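Local coordinates for Lin2634 protein (Listeria innocua, PDB 3MZO) that binds calcium ions at an HD-type metal site and is probably a phosphohydrolase related to the YfbR-like 5'-deoxynucleotidases, at residues A111-Q114 with P115-R118; Q6-Q9 with S10-D13; T39-A42 with Q43-A47. One frame throughout, in Å; residues are numbered along the deposited sequence.

Interaction 1: residues A111-Q114 with P115-R118; sequences ATFQ and PIYR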
loop_
_atom_site.group_PDB
_atom_site.type_symbol
_atom_site.label_atom_id
_atom_site.label_comp_id
_atom_site.label_asym_id
_atom_site.label_seq_id
_atom_site.Cartn_x
_atom_site.Cartn_y
_atom_site.Cartn_z
ATOM N N ALA B 111 -11.692 -27.732 23.671
ATOM C CA ALA B 111 -12.965 -28.336 24.057
ATOM C C ALA B 111 -13.652 -27.548 25.174
ATOM O O ALA B 111 -14.844 -27.204 25.044
ATOM C CB ALA B 111 -12.737 -29.819 24.455
ATOM N N THR B 112 -12.910 -27.232 26.246
ATOM C CA THR B 112 -13.487 -26.495 27.392
ATOM C C THR B 112 -14.173 -25.197 26.981
ATOM O O THR B 112 -15.082 -24.761 27.661
ATOM C CB THR B 112 -12.434 -26.000 28.416
ATOM O OG1 THR B 112 -11.746 -27.103 28.982
ATOM C CG2 THR B 112 -13.106 -25.190 29.539
ATOM N N PHE B 113 -13.691 -24.565 25.907
ATOM C CA PHE B 113 -14.194 -23.248 25.485
ATOM C C PHE B 113 -15.114 -23.302 24.271
ATOM O O PHE B 113 -15.648 -22.249 23.886
ATOM C CB PHE B 113 -13.023 -22.272 25.227
ATOM C CG PHE B 113 -12.232 -21.953 26.464
ATOM C CD1 PHE B 113 -12.775 -21.129 27.456
ATOM C CD2 PHE B 113 -10.966 -22.507 26.673
ATOM C CE1 PHE B 113 -12.073 -20.850 28.628
ATOM C CE2 PHE B 113 -10.259 -22.217 27.841
ATOM C CZ PHE B 113 -10.822 -21.389 28.815
ATOM N N GLN B 114 -15.315 -24.490 23.669
ATOM C CA GLN B 114 -16.146 -24.549 22.458
ATOM C C GLN B 114 -17.568 -24.009 22.690
ATOM O O GLN B 114 -18.071 -23.244 21.848
ATOM C CB GLN B 114 -16.171 -25.946 21.838
ATOM C CG GLN B 114 -14.877 -26.256 21.098
ATOM C CD GLN B 114 -14.887 -27.584 20.387
ATOM O OE1 GLN B 114 -15.942 -28.198 20.212
ATOM N NE2 GLN B 114 -13.714 -28.015 19.921
ATOM N N PRO B 115 -18.204 -24.371 23.836
ATOM C CA PRO B 115 -19.572 -23.904 24.053
ATOM C C PRO B 115 -19.669 -22.395 24.105
ATOM O O PRO B 115 -20.556 -21.811 23.453
ATOM C CB PRO B 115 -19.963 -24.550 25.398
ATOM C CG PRO B 115 -19.183 -25.860 25.427
ATOM C CD PRO B 115 -17.822 -25.408 24.827
ATOM N N ILE B 116 -18.732 -21.760 24.809
ATOM C CA ILE B 116 -18.755 -20.316 24.939
ATOM C C ILE B 116 -18.541 -19.638 23.569
ATOM O O ILE B 116 -19.293 -18.721 23.211
ATOM C CB ILE B 116 -17.781 -19.844 26.041
ATOM C CG1 ILE B 116 -18.241 -18.502 26.615
ATOM C CG2 ILE B 116 -16.373 -19.769 25.520
ATOM C CD1 ILE B 116 -17.219 -17.845 27.517
ATOM N N TYR B 117 -17.585 -20.135 22.774
ATOM C CA TYR B 117 -17.367 -19.639 21.410
ATOM C C TYR B 117 -18.522 -19.923 20.427
ATOM O O TYR B 117 -18.805 -19.089 19.559
ATOM C CB TYR B 117 -15.950 -20.006 20.892
ATOM C CG TYR B 117 -14.988 -19.029 21.537
ATOM C CD1 TYR B 117 -14.414 -19.304 22.783
ATOM C CD2 TYR B 117 -14.762 -17.750 20.972
ATOM C CE1 TYR B 117 -13.606 -18.365 23.425
ATOM C CE2 TYR B 117 -13.932 -16.792 21.608
ATOM C CZ TYR B 117 -13.376 -17.102 22.844
ATOM O OH TYR B 117 -12.590 -16.190 23.515
ATOM N N ARG B 118 -19.219 -21.052 20.578
ATOM C CA ARG B 118 -20.475 -21.273 19.826
ATOM C C ARG B 118 -21.516 -20.190 20.161
ATOM O O ARG B 118 -22.194 -19.649 19.282
ATOM C CB ARG B 118 -21.069 -22.667 20.089
ATOM C CG ARG B 118 -20.331 -23.762 19.341
ATOM C CD ARG B 118 -21.000 -25.139 19.391
ATOM N NE ARG B 118 -19.947 -26.155 19.468
ATOM C CZ ARG B 118 -19.092 -26.477 18.482
ATOM N NH1 ARG B 118 -19.159 -25.908 17.270
ATOM N NH2 ARG B 118 -18.162 -27.407 18.699
#
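Two backbone hydrogen bonds carry the chain from F113 and Q114 into the next turn. Y117 N donates to F113 O at 3.1 Å, and R118 N donates to Q114 O at 2.8 Å. P115 has no N-H to give; its ring lies against the preceding turn, with CD 3.5 Å from A111 O. This is the first turn of helix 114-121, entered through the short 3-10 segment 111-113, with a proline near its N-terminal end.

Among the polar side chains, Q114 and R118 run side by side in the same direction. Q114 OE1 meets the edge of the guanidinium, 2.8 Å from R118 NH2, and the amide and guanidinium planes stand 89° apart. Both groups also reach back to the preceding helix and the loop after it: Q114 NE2 bonds I109 O, while R118 bonds K102 O and S106 OG.

The apolar contacts gather round F113 CB, which sits 4.1 Å from Y117 CD1 and 4.2 Å from I116 CG2. The chi1 of I116, -154°, leaves its CG2 between the backbone N and carbonyl carbon, 3.1 Å from F113 O and beside the edge of the F113 ring. F44 of the second subunit packs against both F113 and Y117.

Interaction 2: residues Q6-Q9 with S10-D13; sequences QYFQ and SLSD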
loop_
_atom_site.group_PDB
_atom_site.type_symbol
_atom_site.label_atom_id
_atom_site.label_comp_id
_atom_site.label_asym_id
_atom_site.label_seq_id
_atom_site.Cartn_x
_atom_site.Cartn_y
_atom_site.Cartn_z
ATOM N N GLN B 6 -3.696 -19.661 18.546
ATOM C CA GLN B 6 -4.090 -19.553 17.150
ATOM C C GLN B 6 -5.254 -18.569 17.031
ATOM O O GLN B 6 -5.334 -17.782 16.096
ATOM C CB GLN B 6 -4.526 -20.916 16.560
ATOM C CG GLN B 6 -3.575 -22.092 16.798
ATOM C CD GLN B 6 -2.246 -21.972 16.058
ATOM O OE1 GLN B 6 -2.143 -21.268 15.042
ATOM N NE2 GLN B 6 -1.215 -22.671 16.566
ATOM N N TYR B 7 -6.161 -18.614 17.982
ATOM C CA TYR B 7 -7.308 -17.720 17.960
ATOM C C TYR B 7 -6.844 -16.257 18.123
ATOM O O TYR B 7 -7.327 -15.364 17.407
ATOM C CB TYR B 7 -8.288 -18.087 19.079
ATOM C CG TYR B 7 -9.301 -17.003 19.348
ATOM C CD1 TYR B 7 -10.332 -16.765 18.453
ATOM C CD2 TYR B 7 -9.214 -16.191 20.485
ATOM C CE1 TYR B 7 -11.271 -15.759 18.683
ATOM C CE2 TYR B 7 -10.133 -15.152 20.706
ATOM C CZ TYR B 7 -11.159 -14.951 19.801
ATOM O OH TYR B 7 -12.081 -13.963 20.004
ATOM N N PHE B 8 -5.906 -16.023 19.051
ATOM C CA PHE B 8 -5.368 -14.677 19.249
ATOM C C PHE B 8 -4.668 -14.171 17.973
ATOM O O PHE B 8 -4.796 -12.997 17.620
ATOM C CB PHE B 8 -4.391 -14.633 20.448
ATOM C CG PHE B 8 -5.066 -14.643 21.827
ATOM C CD1 PHE B 8 -6.426 -14.512 21.983
ATOM C CD2 PHE B 8 -4.286 -14.707 22.959
ATOM C CE1 PHE B 8 -7.000 -14.497 23.262
ATOM C CE2 PHE B 8 -4.834 -14.699 24.223
ATOM C CZ PHE B 8 -6.190 -14.582 24.385
ATOM N N GLN B 9 -3.945 -15.053 17.267
ATOM C CA GLN B 9 -3.263 -14.631 16.025
ATOM C C GLN B 9 -4.277 -14.268 14.998
ATOM O O GLN B 9 -4.083 -13.291 14.290
ATOM C CB GLN B 9 -2.392 -15.719 15.420
ATOM C CG GLN B 9 -1.159 -15.994 16.194
ATOM C CD GLN B 9 -0.401 -17.128 15.582
ATOM O OE1 GLN B 9 -0.963 -18.201 15.311
ATOM N NE2 GLN B 9 0.872 -16.907 15.349
ATOM N N SER B 10 -5.373 -15.031 14.954
ATOM C CA SER B 10 -6.425 -14.798 13.976
ATOM C C SER B 10 -7.018 -13.395 14.075
ATOM O O SER B 10 -7.527 -12.862 13.089
ATOM C CB SER B 10 -7.557 -15.814 14.126
ATOM O OG SER B 10 -8.444 -15.457 15.178
ATOM N N LEU B 11 -7.020 -12.813 15.276
ATOM C CA LEU B 11 -7.635 -11.491 15.460
ATOM C C LEU B 11 -6.918 -10.450 14.592
ATOM O O LEU B 11 -7.561 -9.538 14.053
ATOM C CB LEU B 11 -7.607 -11.053 16.934
ATOM C CG LEU B 11 -8.319 -11.912 17.936
ATOM C CD1 LEU B 11 -7.935 -11.520 19.431
ATOM C CD2 LEU B 11 -9.777 -11.813 17.662
ATOM N N SER B 12 -5.605 -10.593 14.439
ATOM C CA SER B 12 -4.823 -9.754 13.521
ATOM C C SER B 12 -5.145 -9.954 12.048
ATOM O O SER B 12 -5.022 -9.020 11.266
ATOM C CB SER B 12 -3.320 -9.955 13.712
ATOM O OG SER B 12 -2.898 -9.289 14.892
ATOM N N ASP B 13 -5.528 -11.162 11.671
ATOM C CA ASP B 13 -5.935 -11.425 10.307
ATOM C C ASP B 13 -7.163 -10.615 9.883
ATOM O O ASP B 13 -7.297 -10.293 8.696
ATOM C CB ASP B 13 -6.181 -12.921 10.080
ATOM C CG ASP B 13 -4.921 -13.776 10.381
ATOM O OD1 ASP B 13 -3.789 -13.221 10.476
ATOM O OD2 ASP B 13 -5.071 -14.980 10.515
HETATM O O HOH W 1 -3.025 -10.967 17.022
#
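S10 makes two polar links to the turn before it. S10 N donates to Q6 O at 3.0 Å, and S10 OG donates to Y7 O in a very short bond whose modelled length, 2.5 Å, is best not taken literally. A chi1 of 81° places OG between the residue's own N and carbonyl carbon, folded back over the helix; the same OG also bonds Y70 OH, which links this helix to the metal-binding part of the chain.

Beyond S10 the backbone bonding slackens. L11 N is shared between F8 O at 3.2 Å, approached from above the carbonyl plane, and a weak bond to Y7 O, and S12 N bonds Q9 O only weakly. A water spans one turn, donating to F8 O at 2.8 Å and hydrogen-bonding S12 OG.

In the packing, L11 splits its two methyls between the aromatics. L11 CD2 lies 4.0 Å from Y7 CZ, the side chains crossing at a slant, and L11 CD1 comes within 4.2 Å of F8 CD1. Y7 continues edge-to-face onto Y117, while the second subunit packs on F8 and L11 with I186 and Y36.

The i to i-3 bonds mark the last turn of helix 4-13 tightening toward 3-10 geometry.

Interaction 3: residues T39-A42 with Q43-A47; sequences TSIA and QFFGA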
loop_
_atom_site.group_PDB
_atom_site.type_symbol
_atom_site.label_atom_id
_atom_site.label_comp_id
_atom_site.label_asym_id
_atom_site.label_seq_id
_atom_site.Cartn_x
_atom_site.Cartn_y
_atom_site.Cartn_z
ATOM N N THR B 39 -19.180 -1.826 17.811
ATOM C CA THR B 39 -19.246 -2.051 19.274
ATOM C C THR B 39 -19.349 -0.693 20.010
ATOM O O THR B 39 -20.192 -0.528 20.895
ATOM C CB THR B 39 -18.098 -2.929 19.768
ATOM O OG1 THR B 39 -18.059 -4.123 18.976
ATOM C CG2 THR B 39 -18.302 -3.341 21.230
ATOM N N SER B 40 -18.577 0.300 19.587
ATOM C CA SER B 40 -18.719 1.662 20.128
ATOM C C SER B 40 -20.079 2.302 19.916
ATOM O O SER B 40 -20.651 2.903 20.855
ATOM C CB SER B 40 -17.610 2.542 19.607
ATOM O OG SER B 40 -16.341 1.983 19.938
ATOM N N ILE B 41 -20.611 2.158 18.694
ATOM C CA ILE B 41 -21.963 2.606 18.363
ATOM C C ILE B 41 -23.001 1.900 19.247
ATOM O O ILE B 41 -23.852 2.555 19.842
ATOM C CB ILE B 41 -22.271 2.418 16.824
ATOM C CG1 ILE B 41 -21.417 3.392 15.981
ATOM C CG2 ILE B 41 -23.764 2.611 16.516
ATOM C CD1 ILE B 41 -21.225 2.948 14.497
ATOM N N ALA B 42 -22.892 0.585 19.386
ATOM C CA ALA B 42 -23.843 -0.193 20.177
ATOM C C ALA B 42 -23.844 0.243 21.645
ATOM O O ALA B 42 -24.911 0.361 22.281
ATOM C CB ALA B 42 -23.550 -1.710 20.057
ATOM N N GLN B 43 -22.645 0.487 22.162
ATOM C CA GLN B 43 -22.428 0.999 23.518
ATOM C C GLN B 43 -23.161 2.304 23.708
ATOM O O GLN B 43 -23.734 2.544 24.767
ATOM C CB GLN B 43 -20.923 1.203 23.739
ATOM C CG GLN B 43 -20.471 1.971 25.005
ATOM C CD GLN B 43 -18.971 1.954 25.151
ATOM O OE1 GLN B 43 -18.394 1.059 25.784
ATOM N NE2 GLN B 43 -18.323 2.921 24.540
ATOM N N PHE B 44 -23.109 3.178 22.702
ATOM C CA PHE B 44 -23.828 4.417 22.809
ATOM C C PHE B 44 -25.334 4.171 22.841
ATOM O O PHE B 44 -26.045 4.740 23.671
ATOM C CB PHE B 44 -23.500 5.400 21.695
ATOM C CG PHE B 44 -24.433 6.560 21.675
ATOM C CD1 PHE B 44 -24.312 7.558 22.604
ATOM C CD2 PHE B 44 -25.494 6.607 20.769
ATOM C CE1 PHE B 44 -25.232 8.624 22.636
ATOM C CE2 PHE B 44 -26.387 7.663 20.780
ATOM C CZ PHE B 44 -26.246 8.680 21.723
ATOM N N PHE B 45 -25.845 3.326 21.948
ATOM C CA PHE B 45 -27.275 3.052 21.974
ATOM C C PHE B 45 -27.715 2.374 23.277
ATOM O O PHE B 45 -28.841 2.606 23.758
ATOM C CB PHE B 45 -27.747 2.283 20.716
ATOM C CG PHE B 45 -27.711 3.117 19.448
ATOM C CD1 PHE B 45 -28.247 4.404 19.415
ATOM C CD2 PHE B 45 -27.129 2.614 18.285
ATOM C CE1 PHE B 45 -28.186 5.175 18.258
ATOM C CE2 PHE B 45 -27.089 3.381 17.119
ATOM C CZ PHE B 45 -27.600 4.650 17.114
ATOM N N GLY B 46 -26.860 1.541 23.835
ATOM C CA GLY B 46 -27.075 0.976 25.154
ATOM C C GLY B 46 -27.360 2.058 26.214
ATOM O O GLY B 46 -28.269 1.905 27.039
ATOM N N ALA B 47 -26.567 3.133 26.170
ATOM C CA ALA B 47 -26.732 4.289 27.045
ATOM C C ALA B 47 -28.075 4.940 26.816
ATOM O O ALA B 47 -28.768 5.284 27.782
ATOM C CB ALA B 47 -25.577 5.303 26.835
HETATM O O HOH W 2 -19.865 4.631 22.786
#
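I41 and F45 pack one turn apart in a buried contact within helix 31-51, the helix that also carries the calcium ligand H34. Four regular backbone bonds define it: Q43 N to T39 O, F44 N to S40 O, F45 N to I41 O at 3.0 Å, and G46 N to A42 O at 2.8 Å.

I41 CG2 meets the F45 ring at a slant, 3.5 Å from CE2, as the two side chains lie next to one another and point the same way. Because CG2 of I41 is anti to the backbone N, it is carried along the helix toward F45. Both residues also rest on S137 of helix 129-151, and A42 packs against that helix and helix 58-67.

The amide of Q43 is held from several directions. A chi1 of 169° and a chain extended beyond CG bring Q43 NE2 to a water at 2.9 Å, and that water donates to S40 O at 2.7 Å. OE1 of Q43 bonds Y62 OH, and its NE2 also bonds N67 OD1 of the second subunit.

T39 lies close to the metal site, its side chain about 6 Å from that of H68 and about 10 Å from a bound calcium ion. This is a core helix of the all-helical HD-domain fold, here running from the first histidine of the H...HD...D metal site into the subunit interface.

Overall arrangement
From the N terminus the chain passes through interaction 2 on helix 4-13, then interaction 3 on helix 31-51, and much later interaction 1 at the start of helix 114-121. Each is local to its own stretch, so none closes a long loop, and the three follow in series without nesting or crossing. Interactions 1 and 2 meet where Y117 CE2 lies 3.7 Å from Y7 OH, bringing the first helix against the later one, although their centres are about 17 Å apart. Interaction 3 touches neither within the chain, yet across the interface its helix faces interaction 1 of the second subunit, and S40 packs against L11 of that subunit.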